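Local coordinates for protein iodotyrosine deiodinase (Thermotoga neapolitana, PDB 6TYK) that removes halogen from halotyrosines such as 3-iodo-L-tyrosine, working as an FMN-dependent homodimer of the nitroreductase family, at residues W90-P93 / F94-E97; K57-I60 / R61-C64. All blocks are in the same frame, centred on the assembly; numbering follows the deposited sequence.

Overall arrangement
Contacts 1 and 2 are two local arrangements in series along the chain, 57-64 closing before 90-97 begins, and their centres lie about 9 Å apart. Contact 1 is the loop that leads into helix 94-97 and brings Lys-92 to the bound 3-iodo-tyrosine; contact 2 is one stretch of helix 54-74, which further on carries Glu-68 and Tyr-72, which also bind the substrate. The two meet directly: Lys-57 NZ lies 3.1 Å from Lys-96 O, a probable hydrogen bond, and Arg-61 CD packs 3.5 Å from Lys-92 O. Contact 2 itself stays back from the pocket, the side chain of Cys-64 being about 8 Å from the substrate, consistent with a place behind the residues that bind it.

Contact 1: residues W90-P93 / F94-E97; sequences WRKP and FLKE. With IYR (3-iodo-tyrosine), chain D.
Lys-92 runs beside the Phe-94 ring, its CD 3.7 Å from CZ, and ends at the carboxylate of the bound 3-iodo-tyrosine. There NZ donates a short hydrogen bond of 2.6 Å to ligand atom O; OXT is farther from NZ, at 3.2 Å. A bend at chi2 (-56°) followed by an extended run carries the ammonium group to the ligand, and a further bond to Thr-89 O steadies it. Phe-94 keeps CG between its backbone N and carbonyl carbon (chi1 54°), which turns the ring back alongside the lysine, with Lys-92 CB over one face. Lys-92 CB also meets Leu-95 CD1 at 3.7 Å.

Behind these side chains the first turn of helix 94-97 fixes the backbone. Leu-95 N bonds to Lys-92 O at 3.0 Å, while Pro-93 O takes two donors: Glu-97 N lies in the carbonyl plane at 2.9 Å, and Lys-96 N stands above it. Glu-65 accepts from Lys-92 N.

Replaced by an alanine, Lys-92 would no longer reach the ligand, which would probably leave the carboxylate without this positive partner and open a gap beside the Phe-94 ring. Met-41 N of the second subunit also bonds to the ligand. Through Lys-92, and probably Glu-68 and Tyr-72, the site grips the amino acid part of the substrate, consistent with the weak activity on 2-iodophenol, which lacks it.

Contact 2: residues K57-I60 / R61-C64; sequences KGQI and RRVC
The guanidinium group of Arg-62 lies flat over the helix backbone one turn back, with Gly-58 O 3.4 Å from CZ beneath the centre of one face. Gln-59 N approaches over a face as well, 3.6 Å from Arg-62 NH2, while the Gln-59 side chain passes obliquely, its amide turned 60° from the guanidinium plane. A bend at chi3 (-69°) folds the arginine back over the carbonyl. Gly-58 O is thus met by the face of the group and is at the same time the acceptor of Arg-62 N at 2.9 Å. With no side chain on Gly-58 there is room for this layout, since a CB there would come tightly against Arg-62 NH1; the Arg-61 guanidinium lies obliquely to Gly-58 CA.

Regular i to i+4 bonds hold the turns, from Arg-61 N to Lys-57 O at 2.8 Å through Cys-64 N to Ile-60 O. Away from the arginines, Ile-60 CG2 packs 4.1 Å from Cys-64 SG.

Lys-57 reaches Ala-98 O and forms a salt bridge with Glu-54, and both it and Ile-60 touch Val-51 of strand 46-51. Gln-59, Val-63 and Cys-64 pack on helix 143-149, and Cys-64 also meets Leu-95, so that this part of helix 54-74 packs against helices 94-97 and 143-149 and strand 46-51.

Contact 1: residues W90-P93 / F94-E97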
ATOM      1  N   TRP A  90      21.823  -7.871  12.520  1.00 17.67           N
ATOM      2  CA  TRP A  90      21.010  -9.019  12.134  1.00 17.97           C
ATOM      3  C   TRP A  90      20.108  -9.524  13.252  1.00 16.30           C
ATOM      4  O   TRP A  90      19.112 -10.201  12.984  1.00 17.45           O
ATOM      5  CB  TRP A  90      21.894 -10.151  11.608  1.00 18.16           C
ATOM      6  CG  TRP A  90      22.954 -10.611  12.581  1.00 18.37           C
ATOM      7  CD1 TRP A  90      24.219 -10.122  12.708  1.00 19.07           C
ATOM      8  CD2 TRP A  90      22.832 -11.662  13.544  1.00 19.94           C
ATOM      9  NE1 TRP A  90      24.892 -10.797  13.698  1.00 21.14           N
ATOM     10  CE2 TRP A  90      24.062 -11.751  14.226  1.00 20.93           C
ATOM     11  CE3 TRP A  90      21.803 -12.537  13.896  1.00 18.78           C
ATOM     12  CZ2 TRP A  90      24.287 -12.676  15.242  1.00 20.48           C
ATOM     13  CZ3 TRP A  90      22.032 -13.460  14.898  1.00 19.24           C
ATOM     14  CH2 TRP A  90      23.260 -13.524  15.562  1.00 20.01           C
ATOM     15  N   ARG A  91      20.454  -9.209  14.496  1.00 17.53           N
ATOM     16  CA  ARG A  91      19.630  -9.601  15.641  1.00 17.60           C
ATOM     17  C   ARG A  91      18.261  -8.923  15.547  1.00 17.07           C
ATOM     18  O   ARG A  91      18.168  -7.745  15.192  1.00 19.52           O
ATOM     19  CB  ARG A  91      20.302  -9.202  16.953  1.00 21.42           C
ATOM     20  N   LYS A  92      17.200  -9.662  15.865  1.00 18.14           N
ATOM     21  CA  LYS A  92      15.838  -9.139  15.750  1.00 18.96           C
ATOM     22  C   LYS A  92      15.041  -9.394  17.025  1.00 20.27           C
ATOM     23  O   LYS A  92      14.095 -10.187  17.033  1.00 20.75           O
ATOM     24  CB  LYS A  92      15.132  -9.751  14.538  1.00 21.01           C
ATOM     25  CG  LYS A  92      15.786  -9.423  13.195  1.00 20.66           C
ATOM     26  CD  LYS A  92      15.901  -7.912  12.974  1.00 22.64           C
ATOM     27  CE  LYS A  92      16.998  -7.569  11.956  1.00 21.52           C
ATOM     28  NZ  LYS A  92      17.329  -6.111  11.949  1.00 22.58           N
ATOM     29  N   PRO A  93      15.411  -8.710  18.113  1.00 20.25           N
ATOM     30  CA  PRO A  93      14.724  -8.941  19.392  1.00 20.88           C
ATOM     31  C   PRO A  93      13.231  -8.592  19.367  1.00 20.71           C
ATOM     32  O   PRO A  93      12.484  -9.136  20.178  1.00 21.41           O
ATOM     33  CB  PRO A  93      15.491  -8.050  20.380  1.00 23.41           C
ATOM     34  CG  PRO A  93      16.300  -7.100  19.539  1.00 23.53           C
ATOM     35  CD  PRO A  93      16.556  -7.791  18.239  1.00 21.12           C
ATOM     36  N   PHE A  94      12.789  -7.725  18.459  1.00 18.23           N
ATOM     37  CA  PHE A  94      11.360  -7.408  18.412  1.00 16.04           C
ATOM     38  C   PHE A  94      10.511  -8.612  18.020  1.00 15.48           C
ATOM     39  O   PHE A  94       9.321  -8.650  18.312  1.00 15.77           O
ATOM     40  CB  PHE A  94      11.042  -6.205  17.516  1.00 16.84           C
ATOM     41  CG  PHE A  94      11.581  -6.305  16.118  1.00 15.48           C
ATOM     42  CD1 PHE A  94      10.963  -7.095  15.167  1.00 16.29           C
ATOM     43  CD2 PHE A  94      12.676  -5.555  15.740  1.00 17.03           C
ATOM     44  CE1 PHE A  94      11.451  -7.157  13.868  1.00 14.89           C
ATOM     45  CE2 PHE A  94      13.171  -5.618  14.447  1.00 17.85           C
ATOM     46  CZ  PHE A  94      12.556  -6.415  13.510  1.00 16.34           C
ATOM     47  N   LEU A  95      11.124  -9.597  17.376  1.00 14.79           N
ATOM     48  CA  LEU A  95      10.387 -10.798  16.985  1.00 15.18           C
ATOM     49  C   LEU A  95      10.088 -11.676  18.198  1.00 16.54           C
ATOM     50  O   LEU A  95       9.232 -12.568  18.134  1.00 18.55           O
ATOM     51  CB  LEU A  95      11.161 -11.580  15.920  1.00 14.63           C
ATOM     52  CG  LEU A  95      11.268 -10.884  14.559  1.00 13.99           C
ATOM     53  CD1 LEU A  95      12.134 -11.708  13.618  1.00 15.00           C
ATOM     54  CD2 LEU A  95       9.894 -10.625  13.936  1.00 14.09           C
ATOM     55  N   LYS A  96      10.787 -11.407  19.298  1.00 18.03           N
ATOM     56  CA  LYS A  96      10.494 -12.031  20.583  1.00 18.85           C
ATOM     57  C   LYS A  96       9.670 -11.117  21.487  1.00 18.51           C
ATOM     58  O   LYS A  96       8.727 -11.580  22.127  1.00 19.66           O
ATOM     59  CB  LYS A  96      11.790 -12.431  21.298  1.00 22.92           C
ATOM     60  CG  LYS A  96      11.601 -12.892  22.742  1.00 28.16           C
ATOM     61  CD  LYS A  96      12.928 -13.325  23.354  1.00 33.13           C
ATOM     62  CE  LYS A  96      12.790 -13.639  24.836  1.00 37.92           C
ATOM     63  NZ  LYS A  96      11.745 -14.667  25.096  1.00 40.64           N
ATOM     64  N   GLU A  97      10.019  -9.830  21.547  1.00 18.08           N
ATOM     65  CA  GLU A  97       9.362  -8.915  22.487  1.00 18.25           C
ATOM     66  C   GLU A  97       7.917  -8.579  22.130  1.00 15.88           C
ATOM     67  O   GLU A  97       7.060  -8.473  23.012  1.00 16.21           O
ATOM     68  CB  GLU A  97      10.153  -7.613  22.634  1.00 21.49           C
ATOM     69  CG  GLU A  97      11.581  -7.790  23.146  1.00 28.80           C
ATOM     70  CD  GLU A  97      11.657  -8.402  24.541  1.00 35.43           C
ATOM     71  OE1 GLU A  97      11.742  -9.648  24.648  1.00 37.51           O
ATOM     72  OE2 GLU A  97      11.652  -7.632  25.531  1.00 36.98           O
TER
HETATM   73  N   IYR D 302      15.651  -6.725   6.816  1.00 14.81           N
HETATM   74  CA  IYR D 302      16.900  -6.188   7.291  1.00 14.93           C
HETATM   75  CB  IYR D 302      17.452  -4.964   6.540  1.00 14.20           C
HETATM   76  CC  IYR D 302      16.507  -3.828   6.353  1.00 13.58           C
HETATM   77  CD  IYR D 302      15.859  -3.678   5.127  1.00 13.17           C
HETATM   78  CE  IYR D 302      14.985  -2.619   4.876  1.00 13.78           C
HETATM   79  IE  IYR D 302      14.070  -2.515   3.083  1.00 20.46           I
HETATM   80  CF  IYR D 302      14.772  -1.673   5.883  1.00 12.10           C
HETATM   81  OF  IYR D 302      13.940  -0.602   5.725  1.00 12.57           O
HETATM   82  CG  IYR D 302      15.407  -1.807   7.132  1.00 13.34           C
HETATM   83  CH  IYR D 302      16.278  -2.869   7.354  1.00 13.24           C
HETATM   84  C   IYR D 302      16.838  -5.808   8.760  1.00 16.02           C
HETATM   85  O   IYR D 302      17.762  -5.471   9.500  1.00 17.41           O
HETATM   86  OXT IYR D 302      15.595  -5.859   9.297  1.00 14.99           O

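Contact 2: residues K57-I60 / R61-C64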
ATOM      1  N   LYS A  57       7.083 -17.947  17.888  1.00 13.26           N
ATOM      2  CA  LYS A  57       7.770 -16.674  17.692  1.00 13.51           C
ATOM      3  C   LYS A  57       9.265 -16.896  17.708  1.00 14.66           C
ATOM      4  O   LYS A  57       9.989 -16.299  16.927  1.00 13.96           O
ATOM      5  CB  LYS A  57       7.390 -15.640  18.766  1.00 13.97           C
ATOM      6  CG  LYS A  57       5.948 -15.164  18.670  1.00 17.04           C
ATOM      7  CD  LYS A  57       5.675 -13.905  19.480  1.00 21.56           C
ATOM      8  CE  LYS A  57       6.420 -13.878  20.784  1.00 22.75           C
ATOM      9  NZ  LYS A  57       5.940 -12.775  21.655  1.00 18.73           N
ATOM     10  N   GLY A  58       9.721 -17.769  18.601  1.00 13.82           N
ATOM     11  CA  GLY A  58      11.135 -18.063  18.698  1.00 14.69           C
ATOM     12  C   GLY A  58      11.663 -18.707  17.431  1.00 14.38           C
ATOM     13  O   GLY A  58      12.755 -18.369  16.963  1.00 15.73           O
ATOM     14  N   GLN A  59      10.900 -19.641  16.874  1.00 14.72           N
ATOM     15  CA  GLN A  59      11.295 -20.289  15.628  1.00 16.11           C
ATOM     16  C   GLN A  59      11.372 -19.272  14.501  1.00 13.78           C
ATOM     17  O   GLN A  59      12.329 -19.260  13.724  1.00 14.48           O
ATOM     18  CB  GLN A  59      10.324 -21.410  15.263  1.00 18.06           C
ATOM     19  CG  GLN A  59      10.326 -22.582  16.227  1.00 19.82           C
ATOM     20  CD  GLN A  59       9.219 -23.572  15.921  1.00 23.33           C
ATOM     21  OE1 GLN A  59       8.065 -23.192  15.728  1.00 26.53           O
ATOM     22  NE2 GLN A  59       9.568 -24.849  15.870  1.00 27.93           N
ATOM     23  N   ILE A  60      10.368 -18.404  14.421  1.00 13.26           N
ATOM     24  CA  ILE A  60      10.347 -17.373  13.396  1.00 12.83           C
ATOM     25  C   ILE A  60      11.536 -16.442  13.580  1.00 12.10           C
ATOM     26  O   ILE A  60      12.237 -16.129  12.622  1.00 13.04           O
ATOM     27  CB  ILE A  60       9.024 -16.591  13.417  1.00 13.34           C
ATOM     28  CG1 ILE A  60       7.892 -17.504  12.929  1.00 14.75           C
ATOM     29  CG2 ILE A  60       9.113 -15.346  12.536  1.00 13.94           C
ATOM     30  CD1 ILE A  60       6.510 -16.915  13.073  1.00 15.80           C
ATOM     31  N   ARG A  61      11.784 -16.031  14.817  1.00 13.40           N
ATOM     32  CA  ARG A  61      12.905 -15.148  15.101  1.00 12.91           C
ATOM     33  C   ARG A  61      14.213 -15.766  14.665  1.00 13.22           C
ATOM     34  O   ARG A  61      15.012 -15.119  14.002  1.00 14.20           O
ATOM     35  CB  ARG A  61      12.990 -14.822  16.587  1.00 13.96           C
ATOM     36  CG  ARG A  61      14.178 -13.933  16.933  1.00 15.69           C
ATOM     37  CD  ARG A  61      14.057 -13.394  18.342  1.00 19.31           C
ATOM     38  NE  ARG A  61      13.826 -14.464  19.307  1.00 23.62           N
ATOM     39  CZ  ARG A  61      14.775 -15.267  19.765  1.00 27.03           C
ATOM     40  NH1 ARG A  61      16.024 -15.123  19.339  1.00 29.15           N
ATOM     41  NH2 ARG A  61      14.471 -16.211  20.644  1.00 28.39           N
ATOM     42  N   ARG A  62      14.454 -17.014  15.055  1.00 12.06           N
ATOM     43  CA  ARG A  62      15.736 -17.629  14.748  1.00 13.80           C
ATOM     44  C   ARG A  62      15.946 -17.857  13.253  1.00 12.24           C
ATOM     45  O   ARG A  62      17.053 -17.664  12.748  1.00 13.52           O
ATOM     46  CB  ARG A  62      15.935 -18.907  15.564  1.00 14.01           C
ATOM     47  CG  ARG A  62      16.080 -18.609  17.049  1.00 14.72           C
ATOM     48  CD  ARG A  62      16.414 -19.847  17.857  1.00 15.47           C
ATOM     49  NE  ARG A  62      15.280 -20.754  17.886  1.00 17.84           N
ATOM     50  CZ  ARG A  62      14.315 -20.735  18.804  1.00 18.10           C
ATOM     51  NH1 ARG A  62      14.353 -19.870  19.813  1.00 18.14           N
ATOM     52  NH2 ARG A  62      13.314 -21.593  18.715  1.00 18.30           N
ATOM     53  N   VAL A  63      14.887 -18.248  12.547  1.00 13.67           N
ATOM     54  CA  VAL A  63      14.984 -18.421  11.101  1.00 15.08           C
ATOM     55  C   VAL A  63      15.275 -17.075  10.428  1.00 15.27           C
ATOM     56  O   VAL A  63      16.122 -16.973   9.534  1.00 17.80           O
ATOM     57  CB  VAL A  63      13.718 -19.073  10.531  1.00 18.07           C
ATOM     58  CG1 VAL A  63      13.681 -18.944   9.024  1.00 23.91           C
ATOM     59  CG2 VAL A  63      13.668 -20.528  10.957  1.00 19.52           C
ATOM     60  N   CYS A  64      14.585 -16.033  10.878  1.00 14.70           N
ATOM     61  CA  CYS A  64      14.825 -14.708  10.334  1.00 15.42           C
ATOM     62  C   CYS A  64      16.228 -14.221  10.654  1.00 14.98           C
ATOM     63  O   CYS A  64      16.906 -13.690   9.787  1.00 15.96           O
ATOM     64  CB  CYS A  64      13.771 -13.715  10.835  1.00 14.05           C
ATOM     65  SG  CYS A  64      12.165 -14.022  10.094  1.00 15.76           S
TER